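Amuc_1102 (Akkermansia muciniphila, PDB 7DSZ) is of unknown function but adopts an immunoglobulin-like fold related to archaeal type IV pilus proteins, and may therefore belong to a pilus-like system. Local coordinates at residues C[54-59]-C[74-79]; C[94-99]-C[111-116]; C[179-184]-C[194-199]. All coordinates share one frame; numbering follows the deposited sequence. Where two conformers were deposited one is given.

Interaction 1 of 3, residues C[54-59]-C[74-79]; sequences FEIPFK and LTFKFY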
loop_
_atom_site.group_PDB
_atom_site.type_symbol
_atom_site.label_atom_id
_atom_site.label_comp_id
_atom_site.label_asym_id
_atom_site.label_seq_id
_atom_site.Cartn_x
_atom_site.Cartn_y
_atom_site.Cartn_z
ATOM N N PHE C 54 1.150 15.689 11.590
ATOM C CA PHE C 54 0.646 15.857 12.947
ATOM C C PHE C 54 1.338 14.831 13.830
ATOM O O PHE C 54 1.236 13.634 13.570
ATOM C CB PHE C 54 -0.872 15.665 13.007
ATOM C CG PHE C 54 -1.659 16.698 12.240
ATOM C CD1 PHE C 54 -2.101 17.861 12.870
ATOM C CD2 PHE C 54 -1.991 16.495 10.909
ATOM C CE1 PHE C 54 -2.855 18.823 12.157
ATOM C CE2 PHE C 54 -2.722 17.439 10.197
ATOM C CZ PHE C 54 -3.161 18.603 10.831
ATOM N N GLU C 55 2.036 15.293 14.870
ATOM C CA GLU C 55 2.864 14.424 15.707
ATOM C C GLU C 55 2.391 14.511 17.145
ATOM O O GLU C 55 2.191 15.615 17.652
ATOM C CB GLU C 55 4.329 14.862 15.652
ATOM C CG GLU C 55 4.950 14.802 14.264
ATOM C CD GLU C 55 5.535 13.443 14.011
ATOM O OE1 GLU C 55 6.227 12.925 14.928
ATOM O OE2 GLU C 55 5.292 12.878 12.921
ATOM N N ILE C 56 2.239 13.370 17.823
ATOM C CA ILE C 56 1.954 13.363 19.249
ATOM C C ILE C 56 2.905 12.430 19.991
ATOM O O ILE C 56 2.940 11.225 19.713
ATOM C CB ILE C 56 0.484 13.022 19.569
ATOM C CG1 ILE C 56 0.224 13.125 21.078
ATOM C CG2 ILE C 56 0.039 11.663 19.001
ATOM C CD1 ILE C 56 -1.282 13.316 21.399
ATOM N N PRO C 57 3.720 12.941 20.910
ATOM C CA PRO C 57 4.559 12.065 21.730
ATOM C C PRO C 57 3.720 11.288 22.722
ATOM O O PRO C 57 2.715 11.785 23.232
ATOM C CB PRO C 57 5.481 13.036 22.485
ATOM C CG PRO C 57 5.262 14.385 21.900
ATOM C CD PRO C 57 3.869 14.358 21.271
ATOM N N PHE C 58 4.161 10.065 23.018
ATOM C CA PHE C 58 3.489 9.300 24.060
ATOM C C PHE C 58 4.426 8.256 24.647
ATOM O O PHE C 58 5.460 7.923 24.070
ATOM C CB PHE C 58 2.200 8.650 23.543
ATOM C CG PHE C 58 2.406 7.460 22.636
ATOM C CD1 PHE C 58 2.570 7.629 21.272
ATOM C CD2 PHE C 58 2.354 6.177 23.140
ATOM C CE1 PHE C 58 2.701 6.531 20.435
ATOM C CE2 PHE C 58 2.484 5.074 22.311
ATOM C CZ PHE C 58 2.668 5.247 20.956
ATOM N N LYS C 59 4.048 7.763 25.832
ATOM C CA LYS C 59 4.762 6.691 26.511
ATOM C C LYS C 59 3.724 5.770 27.141
ATOM O O LYS C 59 2.673 6.236 27.589
ATOM C CB LYS C 59 5.731 7.243 27.580
ATOM C CG LYS C 59 6.460 6.159 28.361
ATOM C CD LYS C 59 7.320 6.769 29.471
ATOM C CE LYS C 59 8.711 7.064 28.971
ATOM N NZ LYS C 59 9.662 7.343 30.104
ATOM N N LEU C 74 -2.088 -0.775 20.026
ATOM C CA LEU C 74 -2.836 0.372 20.525
ATOM C C LEU C 74 -3.507 1.005 19.325
ATOM O O LEU C 74 -2.878 1.143 18.269
ATOM C CB LEU C 74 -1.933 1.433 21.167
ATOM C CG LEU C 74 -1.346 1.251 22.544
ATOM C CD1 LEU C 74 -0.491 2.465 22.854
ATOM C CD2 LEU C 74 -2.509 1.109 23.551
ATOM N N THR C 75 -4.755 1.421 19.480
ATOM C CA THR C 75 -5.447 2.120 18.403
ATOM C C THR C 75 -5.504 3.608 18.718
ATOM O O THR C 75 -5.983 4.004 19.786
ATOM C CB THR C 75 -6.848 1.543 18.196
ATOM O OG1 THR C 75 -6.726 0.196 17.727
ATOM C CG2 THR C 75 -7.612 2.354 17.158
ATOM N N PHE C 76 -4.978 4.424 17.814
ATOM C CA PHE C 76 -5.031 5.875 17.935
ATOM C C PHE C 76 -6.111 6.396 17.004
ATOM O O PHE C 76 -6.082 6.107 15.809
ATOM C CB PHE C 76 -3.689 6.509 17.557
ATOM C CG PHE C 76 -2.682 6.504 18.663
ATOM C CD1 PHE C 76 -2.184 5.305 19.156
ATOM C CD2 PHE C 76 -2.232 7.694 19.211
ATOM C CE1 PHE C 76 -1.243 5.294 20.181
ATOM C CE2 PHE C 76 -1.290 7.691 20.246
ATOM C CZ PHE C 76 -0.803 6.474 20.732
ATOM N N LYS C 77 -7.041 7.182 17.539
ATOM C CA LYS C 77 -8.064 7.830 16.725
ATOM C C LYS C 77 -7.763 9.321 16.693
ATOM O O LYS C 77 -7.672 9.963 17.745
ATOM C CB LYS C 77 -9.460 7.549 17.280
ATOM C CG LYS C 77 -9.820 6.082 17.226
ATOM C CD LYS C 77 -11.173 5.797 17.889
ATOM C CE LYS C 77 -11.637 4.361 17.585
ATOM N NZ LYS C 77 -12.939 4.056 18.260
ATOM N N PHE C 78 -7.549 9.851 15.490
ATOM C CA PHE C 78 -7.238 11.258 15.298
ATOM C C PHE C 78 -8.468 11.995 14.781
ATOM O O PHE C 78 -9.137 11.513 13.865
ATOM C CB PHE C 78 -6.108 11.441 14.289
ATOM C CG PHE C 78 -4.785 10.877 14.736
ATOM C CD1 PHE C 78 -4.519 9.523 14.571
ATOM C CD2 PHE C 78 -3.818 11.693 15.291
ATOM C CE1 PHE C 78 -3.295 8.993 14.956
ATOM C CE2 PHE C 78 -2.585 11.180 15.687
ATOM C CZ PHE C 78 -2.323 9.831 15.511
ATOM N N TYR C 79 -8.733 13.172 15.349
ATOM C CA TYR C 79 -9.825 14.045 14.930
ATOM C C TYR C 79 -9.245 15.419 14.663
ATOM O O TYR C 79 -8.639 16.021 15.559
ATOM C CB TYR C 79 -10.914 14.158 16.005
ATOM C CG TYR C 79 -11.459 12.836 16.481
ATOM C CD1 TYR C 79 -10.855 12.163 17.537
ATOM C CD2 TYR C 79 -12.583 12.272 15.897
ATOM C CE1 TYR C 79 -11.346 10.960 17.991
ATOM C CE2 TYR C 79 -13.085 11.059 16.343
ATOM C CZ TYR C 79 -12.456 10.409 17.394
ATOM O OH TYR C 79 -12.933 9.203 17.862
#
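Phe58 holds CG between its own backbone N and carbonyl carbon (chi1 74°), which stands the ring up from strand 54-59, while Phe76 on strand 74-79 has CG beside its backbone N and sends its ring forward to meet it. The two form an edge-to-face pair with the edge of Phe76 directed at the face of Phe58. Their centroids are 4.8 Å apart and their planes lie at 50°, a tilt well short of a perpendicular T. Phe76 CZ does the touching: it sits over the middle of the Phe58 ring, 3.5 Å from Phe58 CE1, and so presents its slightly positive C-H rim to the pi cloud. At the edge of the Phe58 ring, in its plane, lies the carbonyl oxygen of Ile56.

Leu74 runs past Phe58 in the opposite direction and lays CD1 4.0 Å from Phe58 CE2. On strand 54-59, two residues before Phe58, Ile56 CG2 serves two rings, at 4.4 Å from Phe76 CE2 and 4.3 Å from Phe78 CE2. Large side chains suit these positions because the axes of segments 54-59 and 74-79 come no closer than 10.6 Å, a gap that flat rings and the branch methyl of an isoleucine can bridge with carbon alone.

These residues belong to the facing sheets of the immunoglobulin-like sandwich. Strand 50-63 lies between strands 18-32 and 109-115 in one sheet, and strand 70-83 lies between 91-104 and 134-143 in the other. Phe76 also meets Tyr100 edge-to-face and packs on Val139 and Val141, whereas Phe78 touches Val98 and Val113.

Interaction 2 of 3, residues C[94-99]-C[111-116]; sequences LYKEVK and ASVYLS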
loop_
_atom_site.group_PDB
_atom_site.type_symbol
_atom_site.label_atom_id
_atom_site.label_comp_id
_atom_site.label_asym_id
_atom_site.label_seq_id
_atom_site.Cartn_x
_atom_site.Cartn_y
_atom_site.Cartn_z
ATOM N N LEU C 94 -12.194 15.693 10.121
ATOM C CA LEU C 94 -11.386 14.665 9.481
ATOM C C LEU C 94 -11.007 13.623 10.525
ATOM O O LEU C 94 -10.602 13.975 11.636
ATOM C CB LEU C 94 -10.125 15.273 8.869
ATOM C CG LEU C 94 -10.333 16.566 8.082
ATOM C CD1 LEU C 94 -8.997 16.988 7.476
ATOM C CD2 LEU C 94 -11.420 16.400 7.005
ATOM N N TYR C 95 -11.140 12.352 10.169
ATOM C CA TYR C 95 -10.954 11.266 11.123
ATOM C C TYR C 95 -9.996 10.226 10.571
ATOM O O TYR C 95 -10.039 9.903 9.379
ATOM C CB TYR C 95 -12.285 10.603 11.427
ATOM C CG TYR C 95 -12.216 9.317 12.233
ATOM C CD1 TYR C 95 -12.077 9.357 13.620
ATOM C CD2 TYR C 95 -12.351 8.076 11.623
ATOM C CE1 TYR C 95 -12.058 8.190 14.379
ATOM C CE2 TYR C 95 -12.326 6.899 12.374
ATOM C CZ TYR C 95 -12.167 6.975 13.749
ATOM O OH TYR C 95 -12.153 5.828 14.497
ATOM N N LYS C 96 -9.158 9.674 11.447
ATOM C CA LYS C 96 -8.296 8.574 11.039
ATOM C C LYS C 96 -8.027 7.653 12.219
ATOM O O LYS C 96 -7.715 8.132 13.313
ATOM C CB LYS C 96 -6.975 9.108 10.482
ATOM C CG LYS C 96 -6.041 8.021 9.984
ATOM C CD LYS C 96 -6.587 7.369 8.718
ATOM C CE LYS C 96 -5.484 6.612 7.982
ATOM N NZ LYS C 96 -5.967 6.117 6.640
ATOM N N GLU C 97 -8.140 6.346 11.985
ATOM C CA GLU C 97 -7.694 5.313 12.917
ATOM C C GLU C 97 -6.341 4.782 12.470
ATOM O O GLU C 97 -6.179 4.398 11.304
ATOM C CB GLU C 97 -8.673 4.143 12.970
ATOM C CG GLU C 97 -9.758 4.268 13.979
ATOM C CD GLU C 97 -10.739 3.102 13.916
ATOM O OE1 GLU C 97 -11.934 3.337 13.599
ATOM O OE2 GLU C 97 -10.299 1.956 14.170
ATOM N N VAL C 98 -5.382 4.755 13.391
ATOM C CA VAL C 98 -4.072 4.148 13.166
ATOM C C VAL C 98 -3.878 3.088 14.238
ATOM O O VAL C 98 -3.852 3.412 15.432
ATOM C CB VAL C 98 -2.938 5.186 13.212
ATOM C CG1 VAL C 98 -1.592 4.543 12.890
ATOM C CG2 VAL C 98 -3.218 6.345 12.248
ATOM N N LYS C 99 -3.745 1.823 13.828
ATOM C CA LYS C 99 -3.498 0.741 14.779
ATOM C C LYS C 99 -2.006 0.442 14.760
ATOM O O LYS C 99 -1.467 0.024 13.732
ATOM C CB LYS C 99 -4.312 -0.506 14.437
ATOM C CG LYS C 99 -4.150 -1.630 15.470
ATOM C CD LYS C 99 -5.037 -2.826 15.130
ATOM C CE LYS C 99 -4.807 -3.989 16.096
ATOM N NZ LYS C 99 -6.015 -4.319 16.925
ATOM N N ALA C 111 3.184 8.965 17.765
ATOM C CA ALA C 111 2.157 8.621 16.786
ATOM C C ALA C 111 1.996 9.789 15.811
ATOM O O ALA C 111 2.353 10.931 16.120
ATOM C CB ALA C 111 0.823 8.293 17.470
ATOM N N SER C 112 1.464 9.513 14.618
ATOM C CA SER C 112 1.350 10.594 13.646
ATOM C C SER C 112 0.238 10.313 12.637
ATOM O O SER C 112 -0.197 9.172 12.455
ATOM C CB SER C 112 2.680 10.825 12.905
ATOM O OG SER C 112 3.058 9.681 12.144
ATOM N N VAL C 113 -0.231 11.396 12.010
ATOM C CA VAL C 113 -1.113 11.326 10.844
ATOM C C VAL C 113 -0.782 12.512 9.962
ATOM O O VAL C 113 -0.146 13.476 10.393
ATOM C CB VAL C 113 -2.628 11.347 11.166
ATOM C CG1 VAL C 113 -3.089 9.991 11.627
ATOM C CG2 VAL C 113 -2.948 12.448 12.171
ATOM N N TYR C 114 -1.202 12.437 8.693
ATOM C CA TYR C 114 -0.720 13.377 7.688
ATOM C C TYR C 114 -1.851 13.868 6.796
ATOM O O TYR C 114 -2.807 13.142 6.525
ATOM C CB TYR C 114 0.358 12.736 6.779
ATOM C CG TYR C 114 1.504 12.133 7.582
ATOM C CD1 TYR C 114 1.337 10.939 8.275
ATOM C CD2 TYR C 114 2.737 12.781 7.667
ATOM C CE1 TYR C 114 2.349 10.408 9.042
ATOM C CE2 TYR C 114 3.782 12.241 8.425
ATOM C CZ TYR C 114 3.572 11.049 9.113
ATOM O OH TYR C 114 4.590 10.491 9.885
ATOM N N LEU C 115 -1.690 15.091 6.288
ATOM C CA LEU C 115 -2.480 15.581 5.163
ATOM C C LEU C 115 -1.550 15.887 3.994
ATOM O O LEU C 115 -0.451 16.419 4.181
ATOM C CB LEU C 115 -3.284 16.840 5.551
ATOM C CG LEU C 115 -4.506 16.620 6.443
ATOM C CD1 LEU C 115 -5.050 17.998 6.894
ATOM C CD2 LEU C 115 -5.617 15.757 5.766
ATOM N N SER C 116 -1.990 15.549 2.778
ATOM C CA SER C 116 -1.177 15.747 1.593
ATOM C C SER C 116 -1.018 17.235 1.279
ATOM O O SER C 116 -1.787 18.070 1.766
ATOM C CB SER C 116 -1.828 15.061 0.393
ATOM O OG SER C 116 -3.027 15.756 0.063
#
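Leu94 and Leu115 meet at about a right angle, with Leu94 CD1 set against the forked end of Leu115, 4.0 Å from its CD2. Farther along, Val98 and Val113 slide past each other in opposite directions, and Val98 CG2 comes 3.7 Å from Val113 CG1. That methyl, in one of the two conformers of Val113, also receives Lys96. With CG anti to the backbone N (chi1 -178°), the lysine lays CG 3.9 Å from Val113 CG1, and a bend at chi2 turns the rest of the chain away, to a salt bridge between NZ and Glu182.

Ser112 and Glu97 are turned from the interface. Ser112 shares a hydrogen bond of 2.8 Å between its OG and Tyr114 OH. On the outer side of strand 94-99, Tyr95 OH donates to Glu97 OE1.

Across the gap between the two sheets the contact is thus made by aliphatic carbon: branched leucine and valine tips fill it, and lysine suits its margin because its methylenes can pack while its ammonium reaches a carboxylate. Shape and exclusion of water, more than directed bonds, probably hold these strands face to face.

Interaction 3 of 3, residues C[179-184]-C[194-199]; sequences NKDETP and PEIMRP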
loop_
_atom_site.group_PDB
_atom_site.type_symbol
_atom_site.label_atom_id
_atom_site.label_comp_id
_atom_site.label_asym_id
_atom_site.label_seq_id
_atom_site.Cartn_x
_atom_site.Cartn_y
_atom_site.Cartn_z
ATOM N N ASN C 179 -2.050 7.612 7.222
ATOM C CA ASN C 179 -1.032 7.141 8.154
ATOM C C ASN C 179 0.325 7.190 7.451
ATOM O O ASN C 179 0.428 7.420 6.240
ATOM C CB ASN C 179 -1.401 5.753 8.735
ATOM C CG ASN C 179 -1.185 4.577 7.752
ATOM O OD1 ASN C 179 -0.228 4.532 7.005
ATOM N ND2 ASN C 179 -2.085 3.595 7.808
ATOM N N LYS C 180 1.389 7.006 8.243
ATOM C CA LYS C 180 2.735 7.219 7.733
ATOM C C LYS C 180 3.054 6.304 6.559
ATOM O O LYS C 180 3.748 6.714 5.620
ATOM C CB LYS C 180 3.745 7.019 8.881
ATOM C CG LYS C 180 5.192 7.183 8.479
ATOM C CD LYS C 180 6.061 7.284 9.752
ATOM C CE LYS C 180 7.546 7.409 9.422
ATOM N NZ LYS C 180 8.115 6.103 8.983
ATOM N N ASP C 181 2.559 5.053 6.592
ATOM C CA ASP C 181 2.825 4.113 5.510
ATOM C C ASP C 181 2.021 4.420 4.264
ATOM O O ASP C 181 2.254 3.789 3.230
ATOM C CB ASP C 181 2.556 2.670 5.969
ATOM C CG ASP C 181 3.638 2.160 6.921
ATOM O OD1 ASP C 181 4.767 2.701 6.881
ATOM O OD2 ASP C 181 3.372 1.229 7.704
ATOM N N GLU C 182 1.098 5.376 4.341
ATOM C CA GLU C 182 0.368 5.885 3.189
ATOM C C GLU C 182 0.945 7.192 2.648
ATOM O O GLU C 182 0.263 7.901 1.892
ATOM C CB GLU C 182 -1.098 6.075 3.570
ATOM C CG GLU C 182 -1.780 4.767 3.978
ATOM C CD GLU C 182 -3.191 4.969 4.541
ATOM O OE1 GLU C 182 -3.431 5.918 5.325
ATOM O OE2 GLU C 182 -4.072 4.150 4.204
ATOM N N THR C 183 2.179 7.521 3.002
ATOM C CA THR C 183 2.853 8.745 2.602
ATOM C C THR C 183 4.258 8.422 2.121
ATOM O O THR C 183 4.777 7.330 2.379
ATOM C CB THR C 183 2.972 9.750 3.764
ATOM O OG1 THR C 183 3.991 9.289 4.667
ATOM C CG2 THR C 183 1.645 9.934 4.505
ATOM N N PRO C 184 4.921 9.370 1.450
ATOM C CA PRO C 184 6.338 9.165 1.102
ATOM C C PRO C 184 7.266 9.138 2.304
ATOM O O PRO C 184 8.466 8.877 2.130
ATOM C CB PRO C 184 6.664 10.357 0.180
ATOM C CG PRO C 184 5.532 11.310 0.315
ATOM C CD PRO C 184 4.338 10.538 0.763
ATOM N N PRO C 194 6.018 3.415 16.369
ATOM C CA PRO C 194 5.809 1.966 16.273
ATOM C C PRO C 194 5.399 1.559 14.862
ATOM O O PRO C 194 5.034 2.376 14.010
ATOM C CB PRO C 194 4.680 1.684 17.275
ATOM C CG PRO C 194 4.475 2.981 18.048
ATOM C CD PRO C 194 4.938 4.070 17.129
ATOM N N GLU C 195 5.462 0.248 14.634
ATOM C CA GLU C 195 4.959 -0.348 13.401
ATOM C C GLU C 195 3.455 -0.123 13.269
ATOM O O GLU C 195 2.718 -0.174 14.256
ATOM C CB GLU C 195 5.269 -1.851 13.412
ATOM C CG GLU C 195 4.771 -2.632 12.205
ATOM C CD GLU C 195 5.090 -4.125 12.305
ATOM O OE1 GLU C 195 5.782 -4.531 13.262
ATOM O OE2 GLU C 195 4.662 -4.871 11.405
ATOM N N ILE C 196 2.989 0.093 12.039
ATOM C CA ILE C 196 1.557 0.265 11.762
ATOM C C ILE C 196 0.976 -1.029 11.223
ATOM O O ILE C 196 1.510 -1.601 10.268
ATOM C CB ILE C 196 1.319 1.400 10.756
ATOM C CG1 ILE C 196 1.845 2.720 11.325
ATOM C CG2 ILE C 196 -0.181 1.456 10.350
ATOM C CD1 ILE C 196 1.877 3.851 10.299
ATOM N N MET C 197 -0.155 -1.455 11.783
ATOM C CA MET C 197 -0.834 -2.635 11.266
ATOM C C MET C 197 -1.437 -2.334 9.891
ATOM O O MET C 197 -2.158 -1.345 9.724
ATOM C CB MET C 197 -1.924 -3.093 12.231
ATOM C CG MET C 197 -2.628 -4.334 11.744
ATOM S SD MET C 197 -1.608 -5.778 12.089
ATOM C CE MET C 197 -2.468 -6.364 13.556
ATOM N N ARG C 198 -1.107 -3.175 8.909
ATOM C CA ARG C 198 -1.564 -3.007 7.528
ATOM C C ARG C 198 -3.059 -3.314 7.417
ATOM O O ARG C 198 -3.632 -3.981 8.282
ATOM C CB ARG C 198 -0.773 -3.926 6.584
ATOM C CG ARG C 198 0.712 -3.583 6.400
ATOM C CD ARG C 198 0.972 -2.585 5.265
ATOM N NE ARG C 198 2.322 -2.031 5.369
ATOM C CZ ARG C 198 2.872 -1.195 4.489
ATOM N NH1 ARG C 198 2.197 -0.815 3.414
ATOM N NH2 ARG C 198 4.103 -0.733 4.685
ATOM N N PRO C 199 -3.714 -2.849 6.347
ATOM C CA PRO C 199 -5.168 -3.047 6.243
ATOM C C PRO C 199 -5.525 -4.525 6.154
ATOM O O PRO C 199 -4.798 -5.329 5.562
ATOM C CB PRO C 199 -5.542 -2.293 4.958
ATOM C CG PRO C 199 -4.400 -1.347 4.701
ATOM C CD PRO C 199 -3.184 -2.059 5.216
HETATM O O HOH W 1 4.851 0.403 9.894
HETATM O O HOH W 2 1.109 -0.251 7.638
HETATM O O HOH W 3 4.120 1.365 2.253
#
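The carboxylate of Asp181 and the guanidinium of Arg198 are stacked, their planes only 13° apart, with Asp181 CB and CG over one guanidinium face and water 3 in plane at its edge. Water 3 accepts from Arg198 NH1 and donates to Asp181 O. The salt bridge between Asp181 OD2 and Arg198 NH2 is long, at 3.7 Å; the oxygen lies well out of the guanidinium plane and no N-H points at it, which leaves charge alone at work. A bend at chi2 (-88°) brings the arginine over the aspartate.

Two waters give Asp181 OD2 more directed partners: water 1 donates to it at 2.8 Å and accepts from Ile196 N, while water 2 donates to OD2 at 2.7 Å and to Ile196 O. The other oxygen, OD1, is bonded to Ser186 OG. With an alanine at Asp181, both waters would probably lose the acceptor that ties them to this turn, and the Arg198 charge its stacked counterpart.

The short 3-10 turn opens with a reciprocal pair resembling a capping box: Asn179 N donates to Glu182 OE1 at 169°, and Glu182 N returns a weak bond to Asn179 OD1. Facing it, residues 195-196 form a weakly bonded strand that adds antiparallel to strand 91-104. Ile196 inserts the apolar element, its CD1 3.9 Å from Lys180 CB and its CG2 3.8 Å from Asn179 ND2. Nearby, Glu195 OE1 bonds to Ser116 OG of a neighbouring subunit, and Arg198 packs against Glu182 of that same subunit.

How the interactions relate
Interactions 1 and 2 are buried and join the same two sheets, through strands 50-63 and 70-83 in one case and 109-115 and 91-104 in the other; their centres are about 8 Å apart. Interaction 1 relies on aromatic rings, interaction 2 on aliphatic tips. Interaction 3 lies at the surface, about 10 Å from the chain centre, and adds a stacked charge pair and bridging waters to the packing of one isoleucine. It remains tied to the core sheet: Lys99 O probably accepts a hydrogen bond from Met197 N, and the lysine of interaction 2 ends on the turn of interaction 3. Pro194 touches Phe58 of interaction 1.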